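Local coordinates for flavin-nucleotide-binding protein (Azotobacter vinelandii, PDB 6RK0) that binds FAD and heme b as a flavocytochrome and probably serves as a low-potential terminal oxidase associated with the iron-only nitrogenase, at residues A[14-17]-A[18-21]; A[27-31]-A[32-36]. All coordinates share one frame; numbering follows the deposited sequence.

Contact 1: A[14-17]-A[18-21]. With FAD (flavin-adenine dinucleotide), chain G.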
ATOM      1  N   ALA A  14     -20.775   8.718  -9.593  1.00 15.77           N
ATOM      2  CA  ALA A  14     -19.422   8.545 -10.072  1.00 14.10           C
ATOM      3  C   ALA A  14     -19.127   9.527 -11.206  1.00 13.35           C
ATOM      4  O   ALA A  14     -20.003   9.850 -12.014  1.00 14.19           O
ATOM      5  CB  ALA A  14     -19.235   7.124 -10.581  1.00 14.73           C
ATOM      6  N   PRO A  15     -17.886  10.003 -11.308  1.00 12.61           N
ATOM      7  CA  PRO A  15     -17.550  10.957 -12.387  1.00 13.06           C
ATOM      8  C   PRO A  15     -17.455  10.332 -13.762  1.00 13.28           C
ATOM      9  O   PRO A  15     -17.483  11.070 -14.756  1.00 15.27           O
ATOM     10  CB  PRO A  15     -16.214  11.575 -11.940  1.00 14.79           C
ATOM     11  CG  PRO A  15     -15.634  10.564 -11.044  1.00 15.10           C
ATOM     12  CD  PRO A  15     -16.795   9.868 -10.327  1.00 13.55           C
ATOM     13  N   SER A  16     -17.385   9.003 -13.845  1.00 12.48           N
ATOM     14  CA  SER A  16     -17.313   8.309 -15.124  1.00 12.08           C
ATOM     15  C   SER A  16     -17.828   6.890 -14.934  1.00 12.01           C
ATOM     16  O   SER A  16     -17.840   6.377 -13.814  1.00 12.20           O
ATOM     17  CB  SER A  16     -15.896   8.286 -15.672  1.00 12.07           C
ATOM     18  OG  SER A  16     -15.086   7.519 -14.804  1.00 12.19           O
ATOM     19  N   ASP A  17     -18.173   6.217 -16.046  1.00 12.07           N
ATOM     20  CA  ASP A  17     -18.555   4.810 -15.931  1.00 12.65           C
ATOM     21  C   ASP A  17     -17.431   3.987 -15.321  1.00 11.88           C
ATOM     22  O   ASP A  17     -17.691   3.106 -14.491  1.00 12.54           O
ATOM     23  CB  ASP A  17     -18.920   4.221 -17.306  1.00 13.71           C
ATOM     24  CG  ASP A  17     -20.210   4.740 -17.852  1.00 16.62           C
ATOM     25  OD1 ASP A  17     -20.988   5.406 -17.123  1.00 20.43           O
ATOM     26  OD2 ASP A  17     -20.453   4.485 -19.037  1.00 17.37           O
ATOM     27  N   ARG A  18     -16.181   4.263 -15.692  1.00 11.28           N
ATOM     28  CA  ARG A  18     -15.110   3.390 -15.233  1.00 11.43           C
ATOM     29  C   ARG A  18     -14.725   3.623 -13.777  1.00 10.81           C
ATOM     30  O   ARG A  18     -13.994   2.787 -13.229  1.00 11.03           O
ATOM     31  CB  ARG A  18     -13.907   3.445 -16.167  1.00 11.94           C
ATOM     32  CG  ARG A  18     -13.202   4.735 -16.155  1.00 12.20           C
ATOM     33  CD  ARG A  18     -11.976   4.675 -17.053  1.00 12.81           C
ATOM     34  NE  ARG A  18     -11.278   5.937 -17.019  1.00 12.58           N
ATOM     35  CZ  ARG A  18     -10.232   6.223 -17.796  1.00 12.08           C
ATOM     36  NH1 ARG A  18      -9.680   5.333 -18.620  1.00 12.06           N
ATOM     37  NH2 ARG A  18      -9.714   7.443 -17.731  1.00 12.24           N
ATOM     38  N   THR A  19     -15.257   4.666 -13.138  1.00 10.42           N
ATOM     39  CA  THR A  19     -15.079   4.888 -11.708  1.00 10.54           C
ATOM     40  C   THR A  19     -16.312   4.574 -10.896  1.00 10.56           C
ATOM     41  O   THR A  19     -16.338   4.858  -9.701  1.00 11.30           O
ATOM     42  CB  THR A  19     -14.578   6.302 -11.395  1.00 11.36           C
ATOM     43  OG1 THR A  19     -15.434   7.280 -11.993  1.00 11.85           O
ATOM     44  CG2 THR A  19     -13.118   6.498 -11.828  1.00 12.33           C
ATOM     45  N   HIS A  20     -17.311   3.925 -11.493  1.00 11.44           N
ATOM     46  CA  HIS A  20     -18.542   3.613 -10.764  1.00 11.61           C
ATOM     47  C   HIS A  20     -18.350   2.378  -9.886  1.00 11.20           C
ATOM     48  O   HIS A  20     -18.177   1.266 -10.408  1.00 11.74           O
ATOM     49  CB  HIS A  20     -19.689   3.417 -11.751  1.00 13.99           C
ATOM     50  CG  HIS A  20     -20.951   2.953 -11.097  1.00 19.01           C
ATOM     51  ND1 HIS A  20     -21.687   3.735 -10.235  1.00 22.08           N
ATOM     52  CD2 HIS A  20     -21.556   1.742 -11.113  1.00 24.28           C
ATOM     53  CE1 HIS A  20     -22.744   3.057  -9.821  1.00 23.55           C
ATOM     54  NE2 HIS A  20     -22.670   1.837 -10.317  1.00 27.11           N
ATOM     55  N   VAL A  21     -18.383   2.567  -8.563  1.00 10.98           N
ATOM     56  CA  VAL A  21     -18.252   1.463  -7.615  1.00 10.87           C
ATOM     57  C   VAL A  21     -19.501   0.598  -7.725  1.00 11.52           C
ATOM     58  O   VAL A  21     -20.635   1.070  -7.521  1.00 12.60           O
ATOM     59  CB  VAL A  21     -18.088   2.020  -6.188  1.00 11.30           C
ATOM     60  CG1 VAL A  21     -18.064   0.897  -5.161  1.00 11.67           C
ATOM     61  CG2 VAL A  21     -16.836   2.853  -6.058  1.00 11.54           C
TER
HETATM   62  PA  FAD G 404     -15.912  -2.894  -8.793  1.00  9.97           P
HETATM   63  O1A FAD G 404     -16.994  -2.329  -7.951  1.00 10.46           O
HETATM   64  O2A FAD G 404     -16.297  -3.827  -9.895  1.00 11.00           O
HETATM   65  O5B FAD G 404     -15.011  -1.716  -9.365  1.00 10.02           O
HETATM   66  C5B FAD G 404     -15.628  -0.674 -10.151  1.00  9.98           C
HETATM   67  C4B FAD G 404     -14.962   0.640  -9.841  1.00  9.83           C
HETATM   68  O4B FAD G 404     -15.106   0.922  -8.433  1.00  9.45           O
HETATM   69  C3B FAD G 404     -13.458   0.688 -10.059  1.00  9.66           C
HETATM   70  O3B FAD G 404     -13.115   0.831 -11.423  1.00  9.94           O
HETATM   71  C2B FAD G 404     -13.046   1.845  -9.154  1.00  9.59           C
HETATM   72  O2B FAD G 404     -13.257   3.060  -9.832  1.00 10.01           O
HETATM   73  C1B FAD G 404     -14.007   1.690  -7.975  1.00  9.21           C
HETATM   74  N9A FAD G 404     -13.408   0.980  -6.845  1.00  8.89           N
HETATM   75  C8A FAD G 404     -13.354  -0.367  -6.623  1.00  9.09           C
HETATM   76  N7A FAD G 404     -12.682  -0.687  -5.548  1.00  9.25           N
HETATM   77  C5A FAD G 404     -12.252   0.523  -5.036  1.00  8.64           C
HETATM   78  C6A FAD G 404     -11.481   0.857  -3.898  1.00  8.79           C
HETATM   79  N6A FAD G 404     -10.950  -0.043  -3.048  1.00  9.69           N
HETATM   80  N1A FAD G 404     -11.220   2.169  -3.687  1.00  9.16           N
HETATM   81  C2A FAD G 404     -11.717   3.069  -4.538  1.00  9.02           C
HETATM   82  N3A FAD G 404     -12.446   2.882  -5.640  1.00  8.89           N
HETATM   83  C4A FAD G 404     -12.695   1.562  -5.823  1.00  8.45           C
HETATM   84  N1  FAD G 404     -11.530  -6.775  -1.460  1.00  9.36           N
HETATM   85  C2  FAD G 404     -11.610  -8.140  -1.460  1.00 10.69           C
HETATM   86  O2  FAD G 404     -12.350  -8.749  -2.245  1.00 12.32           O
HETATM   87  N3  FAD G 404     -10.830  -8.877  -0.596  1.00 10.02           N
HETATM   88  C4  FAD G 404      -9.950  -8.355   0.302  1.00  9.63           C
HETATM   89  O4  FAD G 404      -9.236  -9.075   1.000  1.00 10.29           O
HETATM   90  C4X FAD G 404      -9.920  -6.909   0.330  1.00  9.02           C
HETATM   91  N5  FAD G 404      -9.105  -6.303   1.214  1.00  9.53           N
HETATM   92  C5X FAD G 404      -9.021  -4.910   1.171  1.00  9.21           C
HETATM   93  C6  FAD G 404      -8.125  -4.256   2.037  1.00  8.86           C
HETATM   94  C7  FAD G 404      -7.982  -2.870   2.009  1.00  8.91           C
HETATM   95  C7M FAD G 404      -7.027  -2.188   2.965  1.00  9.72           C
HETATM   96  C8  FAD G 404      -8.744  -2.121   1.086  1.00  8.77           C
HETATM   97  C8M FAD G 404      -8.567  -0.646   0.959  1.00  9.39           C
HETATM   98  C9  FAD G 404      -9.657  -2.770   0.258  1.00  8.77           C
HETATM   99  C9A FAD G 404      -9.788  -4.146   0.270  1.00  8.65           C
HETATM  100  N10 FAD G 404     -10.708  -4.827  -0.560  1.00  8.74           N
HETATM  101  C10 FAD G 404     -10.728  -6.209  -0.604  1.00  9.13           C
HETATM  102  C1' FAD G 404     -11.580  -4.112  -1.508  1.00  8.72           C
HETATM  103  C2' FAD G 404     -10.989  -4.069  -2.907  1.00  8.87           C
HETATM  104  O2' FAD G 404     -10.033  -3.026  -2.984  1.00  8.57           O
HETATM  105  C3' FAD G 404     -12.086  -3.828  -3.941  1.00  9.02           C
HETATM  106  O3' FAD G 404     -12.769  -2.621  -3.633  1.00  9.06           O
HETATM  107  C4' FAD G 404     -13.090  -4.970  -4.027  1.00 10.07           C
HETATM  108  O4' FAD G 404     -12.394  -6.209  -4.165  1.00 10.98           O
HETATM  109  C5' FAD G 404     -13.997  -4.805  -5.218  1.00 10.52           C
HETATM  110  O5' FAD G 404     -13.204  -4.659  -6.415  1.00 10.24           O
HETATM  111  P   FAD G 404     -13.845  -4.782  -7.851  1.00 10.64           P
HETATM  112  O1P FAD G 404     -14.613  -6.068  -8.008  1.00 11.89           O
HETATM  113  O2P FAD G 404     -12.743  -4.480  -8.856  1.00 11.75           O
HETATM  114  O3P FAD G 404     -14.855  -3.547  -7.809  1.00 10.27           O
HETATM  115  O   HOH W   1     -22.391   6.404  -9.183  1.00 33.07           O
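T19 packs back against S16 at a tight turn of the loop that carries the FAD-binding residues R18 to V21. OG1 of the buried T19 lies 2.8 Å from S16 OG and 3.1 Å from S16 O. That position follows from chi1 of 54°, which sets OG1 between the backbone N and the carbonyl carbon and against the P15 ring, whose CG and CD are both 3.4 Å from T19 OG1; the two side chains cross at about a right angle. T19 N bonds to S16 O at 3.2 Å and H20 N to D17 O at 3.1 Å, two successive i to i+3 bonds as in a 3-10 turn. The turn leaves R18 O directed at the ligand, where it accepts from FAD O3B at 2.8 Å.

The other side is looser. A14 CB rests 3.6 Å from H20 CA and meets the exposed imidazole at its edge, while a water in the ring plane links H20 ND1 to A14 N.

S16 OG also bonds to E168, and R18 forms salt bridges with E168 and D87. T19 rests on L117 of strand 108-118 and S170 of strand 169-174, R18 on L117 and on N52 of the second subunit.

Contact 2: A[27-31]-A[32-36]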
ATOM      1  N   LEU A  27     -20.485   1.794   0.310  1.00 10.52           N
ATOM      2  CA  LEU A  27     -19.253   2.354   0.875  1.00 10.21           C
ATOM      3  C   LEU A  27     -18.622   3.419  -0.015  1.00 10.16           C
ATOM      4  O   LEU A  27     -17.611   4.016   0.369  1.00 10.32           O
ATOM      5  CB  LEU A  27     -18.241   1.252   1.139  1.00 10.34           C
ATOM      6  CG  LEU A  27     -18.728   0.195   2.119  1.00 10.82           C
ATOM      7  CD1 LEU A  27     -17.565  -0.833   2.285  1.00 11.90           C
ATOM      8  CD2 LEU A  27     -19.192   0.738   3.434  1.00 11.15           C
ATOM      9  N   ALA A  28     -19.157   3.627  -1.212  1.00 10.39           N
ATOM     10  CA  ALA A  28     -18.539   4.536  -2.166  1.00 11.04           C
ATOM     11  C   ALA A  28     -18.715   5.985  -1.738  1.00 11.15           C
ATOM     12  O   ALA A  28     -19.753   6.389  -1.187  1.00 12.20           O
ATOM     13  CB  ALA A  28     -19.189   4.388  -3.534  1.00 11.98           C
ATOM     14  N   ARG A  29     -17.704   6.800  -2.024  1.00 11.28           N
ATOM     15  CA  ARG A  29     -17.774   8.257  -1.891  1.00 12.25           C
ATOM     16  C   ARG A  29     -17.102   8.854  -3.105  1.00 11.73           C
ATOM     17  O   ARG A  29     -16.014   8.420  -3.489  1.00 11.88           O
ATOM     18  CB  ARG A  29     -17.054   8.737  -0.617  1.00 13.94           C
ATOM     19  CG  ARG A  29     -17.614   8.184   0.658  1.00 17.52           C
ATOM     20  CD  ARG A  29     -18.897   8.875   1.032  1.00 20.28           C
ATOM     21  NE  ARG A  29     -18.731  10.321   1.263  1.00 24.21           N
ATOM     22  CZ  ARG A  29     -18.995  10.948   2.408  1.00 25.22           C
ATOM     23  NH1 ARG A  29     -19.422  10.286   3.476  1.00 30.12           N
ATOM     24  NH2 ARG A  29     -18.826  12.255   2.466  1.00 25.21           N
ATOM     25  N   TYR A  30     -17.737   9.860  -3.690  1.00 11.82           N
ATOM     26  CA  TYR A  30     -17.203  10.539  -4.852  1.00 12.44           C
ATOM     27  C   TYR A  30     -16.953  12.016  -4.602  1.00 12.88           C
ATOM     28  O   TYR A  30     -16.393  12.701  -5.481  1.00 13.93           O
ATOM     29  CB  TYR A  30     -18.142  10.389  -6.061  1.00 12.76           C
ATOM     30  CG  TYR A  30     -18.430   8.948  -6.391  1.00 12.58           C
ATOM     31  CD1 TYR A  30     -17.472   8.140  -7.008  1.00 12.22           C
ATOM     32  CD2 TYR A  30     -19.659   8.399  -6.084  1.00 13.51           C
ATOM     33  CE1 TYR A  30     -17.744   6.804  -7.334  1.00 12.03           C
ATOM     34  CE2 TYR A  30     -19.946   7.071  -6.388  1.00 13.48           C
ATOM     35  CZ  TYR A  30     -18.980   6.296  -7.030  1.00 12.58           C
ATOM     36  OH  TYR A  30     -19.246   4.999  -7.382  1.00 13.23           O
ATOM     37  N   ASP A  31     -17.392  12.538  -3.457  1.00 12.85           N
ATOM     38  CA  ASP A  31     -17.217  13.952  -3.173  1.00 13.11           C
ATOM     39  C   ASP A  31     -15.739  14.297  -3.045  1.00 13.78           C
ATOM     40  O   ASP A  31     -14.942  13.554  -2.454  1.00 13.46           O
ATOM     41  CB  ASP A  31     -17.959  14.323  -1.895  1.00 14.14           C
ATOM     42  CG  ASP A  31     -17.579  13.452  -0.724  1.00 16.74           C
ATOM     43  OD1 ASP A  31     -17.837  12.225  -0.752  1.00 17.62           O
ATOM     44  OD2 ASP A  31     -16.981  14.001   0.220  1.00 18.30           O
ATOM     45  N   GLN A  32     -15.387  15.461  -3.581  1.00 15.50           N
ATOM     46  CA  GLN A  32     -13.979  15.844  -3.585  1.00 17.59           C
ATOM     47  C   GLN A  32     -13.455  16.107  -2.171  1.00 15.57           C
ATOM     48  O   GLN A  32     -12.254  15.944  -1.939  1.00 15.05           O
ATOM     49  CB  GLN A  32     -13.747  16.909  -4.661  1.00 22.98           C
ATOM     50  CG  GLN A  32     -13.865  16.320  -6.164  1.00 25.68           C
ATOM     51  CD  GLN A  32     -12.587  15.551  -6.676  1.00 25.39           C
ATOM     52  OE1 GLN A  32     -11.498  16.109  -6.575  1.00 26.87           O
ATOM     53  NE2 GLN A  32     -12.727  14.294  -7.250  1.00 26.07           N
ATOM     54  N   GLU A  33     -14.311  16.436  -1.195  1.00 15.50           N
ATOM     55  CA  GLU A  33     -13.826  16.563   0.176  1.00 16.41           C
ATOM     56  C   GLU A  33     -13.239  15.248   0.680  1.00 14.29           C
ATOM     57  O   GLU A  33     -12.177  15.236   1.311  1.00 14.22           O
ATOM     58  CB  GLU A  33     -14.969  17.020   1.082  1.00 21.18           C
ATOM     59  CG  GLU A  33     -14.532  17.223   2.502  1.00 27.52           C
ATOM     60  CD  GLU A  33     -15.646  17.748   3.389  1.00 37.30           C
ATOM     61  OE1 GLU A  33     -16.677  18.255   2.864  1.00 39.98           O
ATOM     62  OE2 GLU A  33     -15.484  17.654   4.621  1.00 55.73           O
ATOM     63  N   THR A  34     -13.914  14.134   0.408  1.00 13.18           N
ATOM     64  CA  THR A  34     -13.399  12.829   0.812  1.00 12.42           C
ATOM     65  C   THR A  34     -12.144  12.459   0.023  1.00 11.09           C
ATOM     66  O   THR A  34     -11.163  11.968   0.595  1.00 11.20           O
ATOM     67  CB  THR A  34     -14.478  11.757   0.682  1.00 13.41           C
ATOM     68  OG1 THR A  34     -15.584  12.097   1.530  1.00 15.13           O
ATOM     69  CG2 THR A  34     -13.912  10.378   1.094  1.00 13.19           C
ATOM     70  N   VAL A  35     -12.151  12.695  -1.284  1.00 10.80           N
ATOM     71  CA  VAL A  35     -10.968  12.417  -2.103  1.00 10.62           C
ATOM     72  C   VAL A  35      -9.758  13.106  -1.506  1.00 10.62           C
ATOM     73  O   VAL A  35      -8.712  12.504  -1.273  1.00 10.67           O
ATOM     74  CB  VAL A  35     -11.213  12.853  -3.562  1.00 10.99           C
ATOM     75  CG1 VAL A  35      -9.959  12.795  -4.401  1.00 12.06           C
ATOM     76  CG2 VAL A  35     -12.357  12.050  -4.189  1.00 11.46           C
ATOM     77  N   LYS A  36      -9.886  14.425  -1.280  1.00 10.69           N
ATOM     78  CA  LYS A  36      -8.772  15.210  -0.740  1.00 10.91           C
ATOM     79  C   LYS A  36      -8.375  14.750   0.654  1.00 11.10           C
ATOM     80  O   LYS A  36      -7.185  14.715   0.985  1.00 11.71           O
ATOM     81  CB  LYS A  36      -9.124  16.703  -0.734  1.00 11.30           C
ATOM     82  CG  LYS A  36      -9.207  17.278  -2.115  1.00 11.90           C
ATOM     83  CD  LYS A  36      -9.619  18.758  -2.080  1.00 13.48           C
ATOM     84  CE  LYS A  36      -9.663  19.354  -3.471  1.00 15.76           C
ATOM     85  NZ  LYS A  36      -9.946  20.816  -3.364  1.00 18.87           N
TER
HETATM   86  O   HOH W   2     -14.788  12.046  -7.621  1.00 15.40           O
HETATM   87  O   HOH W   3     -18.418  16.519   1.126  1.00 36.10           O
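An Asp N-cap starts helix 32-40, which Y30 and D31 separate from the short strand 28-29 at the edge of the flavin-binding sheet. D31 is the N-cap residue, its side chain accepting from T34. The carboxylate oxygen D31 OD2 takes T34 N at 3.1 Å, the amide coming from above the carboxylate plane, and the hydroxyl T34 OG1 at 2.7 Å, which arrives on the syn side and nearer the plane. Both donors lie on the same face of that plane. With chi1 at 54° the carboxylate turns back toward the amides of the first turn. The first helical bond runs from V35 N to D31 O and is nearly straight, with an N-H...O angle of 169°.

R29, two residues earlier, grips the same carboxylate. Its chain bends at chi2 and chi3, bringing NE to D31 OD1 at 2.9 Å in a salt bridge; OD1 lies in the guanidinium plane and is met on its syn side, with the carboxylate tilted. The bonds from NH2 to both carboxylate oxygens are weak. D31 is thereby shared between a positive charge and the helix start, both of which would probably favour its ionised form. Replacing D31 by alanine would take away the carboxylate, and is likely to leave T34 N and OG1 without their side-chain acceptor and the R29 guanidinium without its charge mate, free to turn.

V35 and Q32 face strand 169-174, touching A169, and R29 pairs with C171 through the backbone, holding the helix start beside the sheet. Two waters complete the junction. One receives from Q32 NE2, which also bonds to I166 O, and donates to Y30 O; the other donates to both D31 OD2 and E33 OE1, at 3.0 Å from each.

How the contacts relate
Both contacts lie at the surface, in series along the N-terminal part of the chain, with centres about 12 Å apart, and both border strand 169-174. Contact 1 is an irregular turn held by backbone amides and hydroxyls, and it gives a carbonyl to the FAD; contact 2 is a strand-to-helix junction built on charge and a helix cap. Each has one buried side chain among its touching residues, T19 in the first and V35 in the second. Y30 joins them: its OH lies 2.8 Å from V21 N, a probable hydrogen bond, and its ring packs on A14, with CE1 3.6 Å from A14 CB.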